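Local coordinates for protein putative isochorismatase (PDB 3OQP) that is a putative isochorismatase-family hydrolase, probably working through a cysteine-based catalytic triad, whose physiological substrate is not established, at residues A[7-12]-A[113-118]; A[13-18]-A[72-77]. All coordinates share one frame; numbering follows the deposited sequence.

Contact 1 (A[7-12]-A[113-118])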
# COMPACT_ATOMS: atom_id res chain seq x y z
N ARG A 7 8.09 19.55 8.58
CA ARG A 7 6.88 18.79 8.38
C ARG A 7 5.87 19.62 7.58
O ARG A 7 5.77 20.83 7.75
CB ARG A 7 6.23 18.33 9.71
CG ARG A 7 7.04 17.36 10.49
CD ARG A 7 6.68 17.30 11.97
NE ARG A 7 7.13 16.10 12.61
CZ ARG A 7 7.95 15.98 13.68
NH1 ARG A 7 8.43 17.04 14.31
NH2 ARG A 7 8.17 14.79 14.21
N ALA A 8 5.08 18.92 6.77
CA ALA A 8 3.83 19.43 6.23
C ALA A 8 2.76 18.43 6.74
O ALA A 8 2.95 17.24 6.63
CB ALA A 8 3.80 19.56 4.67
N LEU A 9 1.64 18.95 7.18
CA LEU A 9 0.49 18.12 7.51
C LEU A 9 -0.45 18.05 6.29
O LEU A 9 -0.94 19.08 5.82
CB LEU A 9 -0.26 18.76 8.69
CG LEU A 9 -1.50 18.00 9.14
CD1 LEU A 9 -1.10 16.68 9.79
CD2 LEU A 9 -2.37 18.89 10.08
N ILE A 10 -0.70 16.83 5.80
CA ILE A 10 -1.66 16.68 4.68
C ILE A 10 -2.91 16.00 5.22
O ILE A 10 -2.80 15.05 6.03
CB ILE A 10 -1.00 15.87 3.55
CG1 ILE A 10 -1.85 15.94 2.28
CG2 ILE A 10 -0.67 14.44 3.92
CD1 ILE A 10 -1.12 15.49 1.02
N VAL A 11 -4.04 16.59 4.92
CA VAL A 11 -5.34 16.19 5.42
C VAL A 11 -6.10 15.62 4.26
O VAL A 11 -6.58 16.39 3.38
CB VAL A 11 -6.06 17.43 6.01
CG1 VAL A 11 -7.37 17.02 6.62
CG2 VAL A 11 -5.15 18.04 7.12
N ILE A 12 -6.17 14.31 4.10
CA ILE A 12 -6.60 13.64 2.88
C ILE A 12 -8.07 13.30 2.93
O ILE A 12 -8.55 12.52 3.78
CB ILE A 12 -5.77 12.35 2.63
CG1 ILE A 12 -4.28 12.71 2.48
CG2 ILE A 12 -6.27 11.68 1.37
CD1 ILE A 12 -3.35 11.54 2.24
N THR A 113 3.37 14.46 7.11
CA THR A 113 2.55 13.89 8.18
C THR A 113 1.12 13.69 7.62
O THR A 113 0.43 14.64 7.21
CB THR A 113 2.47 14.83 9.38
OG1 THR A 113 3.80 15.17 9.80
CG2 THR A 113 1.74 14.15 10.59
N VAL A 114 0.67 12.43 7.59
CA VAL A 114 -0.57 12.04 6.93
C VAL A 114 -1.70 11.84 7.94
O VAL A 114 -1.58 11.12 8.96
CB VAL A 114 -0.35 10.74 6.15
CG1 VAL A 114 -1.66 10.19 5.55
CG2 VAL A 114 0.67 11.01 5.05
N THR A 115 -2.82 12.48 7.63
CA THR A 115 -4.09 12.32 8.30
C THR A 115 -5.18 12.22 7.20
O THR A 115 -4.96 12.56 6.01
CB THR A 115 -4.42 13.52 9.23
OG1 THR A 115 -4.58 14.71 8.44
CG2 THR A 115 -3.36 13.65 10.32
N GLY A 116 -6.34 11.79 7.62
CA GLY A 116 -7.48 11.67 6.75
C GLY A 116 -7.70 10.23 6.30
O GLY A 116 -7.21 9.29 6.91
N TYR A 117 -8.51 10.10 5.27
CA TYR A 117 -9.12 8.84 4.89
C TYR A 117 -8.91 8.50 3.42
O TYR A 117 -8.84 9.39 2.58
CB TYR A 117 -10.65 8.92 5.12
CG TYR A 117 -11.06 9.44 6.50
CD1 TYR A 117 -10.67 8.81 7.67
CD2 TYR A 117 -11.77 10.62 6.61
CE1 TYR A 117 -11.05 9.35 8.92
CE2 TYR A 117 -12.19 11.13 7.84
CZ TYR A 117 -11.81 10.49 9.01
OH TYR A 117 -12.18 11.08 10.22
N MSE A 118 -8.93 7.22 3.06
CA MSE A 118 -8.92 6.08 3.96
C MSE A 118 -7.48 5.60 4.16
O MSE A 118 -6.64 5.66 3.27
CB MSE A 118 -9.67 4.90 3.42
CG MSE A 118 -11.13 5.26 3.25
SE MSE A 118 -12.25 3.82 2.41
CE MSE A 118 -11.67 4.05 0.71
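Strand 7-12 runs parallel to residues 113-115 of strand 111-115, 4.9 Å away at an axis angle of 18°, with Leu9 level with Thr113 and Val11 with Thr115. Thr113 N donates to Ala8 O, Ile10 N to Thr113 O and Ile12 N to Thr115 O; past the corner at Gly116, Tyr117 N donates to Ile12 O (2.8 Å). Ile10 O takes two donors: the backbone N of Thr115 and, at 3.0 Å, its hydroxyl OG1, tilted 33° from the carbonyl plane. With OG1 between its backbone N and carbonyl carbon (chi1 65°), Thr115 turns the hydroxyl back toward the neighbouring strand, where Ile10 O lies. These are neighbouring central strands of the six-stranded parallel sheet of the isochorismatase fold. On the face bearing Leu9 and Thr115, Leu9 CD1 lies 3.8 Å from Thr115 CG2, the two side chains crossing at about a right angle. On the other face Ile10 CG2 meets Val114 CG2 at 3.9 Å, and Ile12 CD1 reaches Val114 CG1 at 4.0 Å. At the N-terminal end, the methylenes of Arg7 pass Thr113 OG1, and Glu138 receives both the Arg7 guanidinium, in a salt bridge, and that hydroxyl, in a hydrogen bond.

Contact 2 (A[13-18]-A[72-77])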
# COMPACT_ATOMS: atom_id res chain seq x y z
N ASP A 13 -8.81 13.89 2.00
CA ASP A 13 -10.19 13.51 1.69
C ASP A 13 -11.11 13.46 2.91
O ASP A 13 -11.93 12.54 3.05
CB ASP A 13 -10.25 12.20 0.93
CG ASP A 13 -9.48 12.22 -0.39
OD1 ASP A 13 -8.95 13.28 -0.80
OD2 ASP A 13 -9.40 11.13 -1.05
N VAL A 14 -11.06 14.50 3.74
CA VAL A 14 -11.93 14.62 4.87
C VAL A 14 -13.23 15.26 4.45
O VAL A 14 -13.47 16.45 4.64
CB VAL A 14 -11.18 15.25 6.10
CG1 VAL A 14 -12.16 15.40 7.32
CG2 VAL A 14 -9.91 14.46 6.52
N GLN A 15 -14.03 14.38 3.84
CA GLN A 15 -15.25 14.72 3.14
C GLN A 15 -16.46 14.04 3.70
O GLN A 15 -16.36 13.00 4.41
CB GLN A 15 -15.03 14.31 1.68
CG GLN A 15 -14.05 15.23 0.92
CD GLN A 15 -13.55 14.66 -0.39
OE1 GLN A 15 -12.48 14.06 -0.48
NE2 GLN A 15 -14.33 14.86 -1.44
N ASN A 16 -17.64 14.64 3.49
CA ASN A 16 -18.85 14.17 4.13
C ASN A 16 -19.23 12.76 3.79
O ASN A 16 -19.84 12.09 4.65
CB ASN A 16 -20.02 15.08 3.75
CG ASN A 16 -19.92 16.46 4.35
OD1 ASN A 16 -19.40 16.60 5.46
ND2 ASN A 16 -20.41 17.48 3.62
N GLU A 17 -18.80 12.21 2.66
CA GLU A 17 -19.11 10.87 2.24
C GLU A 17 -18.71 9.87 3.30
O GLU A 17 -19.36 8.83 3.47
CB GLU A 17 -18.37 10.50 0.93
CG GLU A 17 -18.97 9.39 0.19
CD GLU A 17 -20.28 9.85 -0.48
OE1 GLU A 17 -20.22 10.52 -1.56
OE2 GLU A 17 -21.36 9.53 0.10
N TYR A 18 -17.57 10.14 3.97
CA TYR A 18 -17.02 9.30 4.99
C TYR A 18 -17.72 9.38 6.36
O TYR A 18 -17.49 8.54 7.26
CB TYR A 18 -15.53 9.60 5.21
CG TYR A 18 -14.66 9.12 4.07
CD1 TYR A 18 -14.62 7.80 3.73
CD2 TYR A 18 -13.87 10.03 3.32
CE1 TYR A 18 -13.80 7.33 2.69
CE2 TYR A 18 -12.98 9.54 2.34
CZ TYR A 18 -13.02 8.21 1.98
OH TYR A 18 -12.17 7.73 1.02
N ALA A 72 -19.33 14.90 -1.54
CA ALA A 72 -18.01 15.33 -1.97
C ALA A 72 -17.48 16.55 -1.25
O ALA A 72 -16.29 16.88 -1.36
CB ALA A 72 -18.03 15.63 -3.48
N GLU A 73 -18.33 17.27 -0.54
CA GLU A 73 -17.87 18.45 0.13
C GLU A 73 -16.97 18.07 1.32
O GLU A 73 -17.13 17.04 1.98
CB GLU A 73 -19.02 19.35 0.56
CG GLU A 73 -19.80 19.90 -0.66
CD GLU A 73 -18.91 20.79 -1.52
OE1 GLU A 73 -18.49 21.84 -1.03
OE2 GLU A 73 -18.59 20.43 -2.67
N LEU A 74 -16.03 18.95 1.57
CA LEU A 74 -15.16 18.84 2.72
C LEU A 74 -16.02 18.98 3.98
O LEU A 74 -16.95 19.78 4.04
CB LEU A 74 -14.12 19.96 2.68
CG LEU A 74 -13.09 19.88 1.59
CD1 LEU A 74 -12.29 21.14 1.46
CD2 LEU A 74 -12.12 18.71 1.88
N HIS A 75 -15.70 18.16 4.96
CA HIS A 75 -16.39 18.17 6.25
C HIS A 75 -16.15 19.50 6.93
O HIS A 75 -15.08 20.07 6.77
CB HIS A 75 -15.92 17.04 7.11
CG HIS A 75 -16.69 16.87 8.36
ND1 HIS A 75 -16.40 17.57 9.51
CD2 HIS A 75 -17.76 16.09 8.64
CE1 HIS A 75 -17.23 17.17 10.47
NE2 HIS A 75 -18.09 16.31 9.96
N PRO A 76 -17.12 20.02 7.70
CA PRO A 76 -16.88 21.23 8.47
C PRO A 76 -15.58 21.34 9.29
O PRO A 76 -15.06 22.43 9.44
CB PRO A 76 -18.11 21.29 9.40
CG PRO A 76 -19.19 20.70 8.58
CD PRO A 76 -18.52 19.55 7.85
N VAL A 77 -15.00 20.23 9.75
CA VAL A 77 -13.69 20.29 10.43
C VAL A 77 -12.60 20.92 9.56
O VAL A 77 -11.74 21.65 10.04
CB VAL A 77 -13.19 18.87 10.90
CG1 VAL A 77 -11.69 18.86 11.07
CG2 VAL A 77 -13.83 18.48 12.20
O HOH W 1 -20.17 20.35 4.27
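Val14 O receives His75 N in a nearly linear bond of 2.8 Å (173° at the hydrogen), and two residues on Asn16 N donates to Glu73 O at 2.9 Å. These bonds flank the single bridge between Gln15 and Leu74, whose CA atoms come within 4.1 Å. They tie the loop leaving strand 7-12, which makes an inverse gamma turn centred on Val14, to the segment leading into helix 76-79, where His75 is the N-cap. The third bond comes from a side chain: Gln15 NE2 donates to Ala72 O at 2.8 Å, approaching 33° out of the carbonyl plane. CB and CG of Gln15 pass the carbonyl oxygens of Ala72 and Glu73, and the extended chain delivers NE2 to Ala72 O; Leu74 CD2 rests against Gln15 CG at 4.1 Å.

Asn16 OD1 lies obliquely to the His75 ring, 3.6 Å from CD2, with the amide and ring planes 70° apart. Asn16 ND2 donates to Asn70 O and to a water, which in turn donates to Leu74 O, and this fixes the rotation of the amide. The imidazole is held from its own side as well: His75 ND1 accepts from Val77 N at 3.0 Å, the capping bond, while Pro76 CD sits over the rim of one ring face. Further out, Asn56 O takes Gln15 NE2 as a second acceptor, Gln55 NE2 donates to Ala72 O, and Leu34 of helix 30-47 packs against Val14 and His75.

ND1 accepts from a backbone N-H, which is consistent with a neutral imidazole carrying its proton on NE2.

In the fold
The centres of contacts 1 and 2 are about 14 Å apart, and their first segments are consecutive, residues 13-18 continuing from strand 7-12. Along the sequence 7-12 and 13-18 come first, then 72-77, and 113-118 last, so contact 2 falls within the span that contact 1 closes. Contact 1 lies in the core of the parallel sheet, about 4 Å from the centre of the chain; contact 2 lies beyond the C-terminal end of strand 7-12. They meet where Tyr117 and Met118 pack on Tyr18, and Gly116 on Val14. Met118 N binds the 3-sulfinoalanine at position 122 and Asp13 forms a salt bridge with Lys89, consistent with the Asp-Lys-Cys triad of the isochorismatase-like hydrolases.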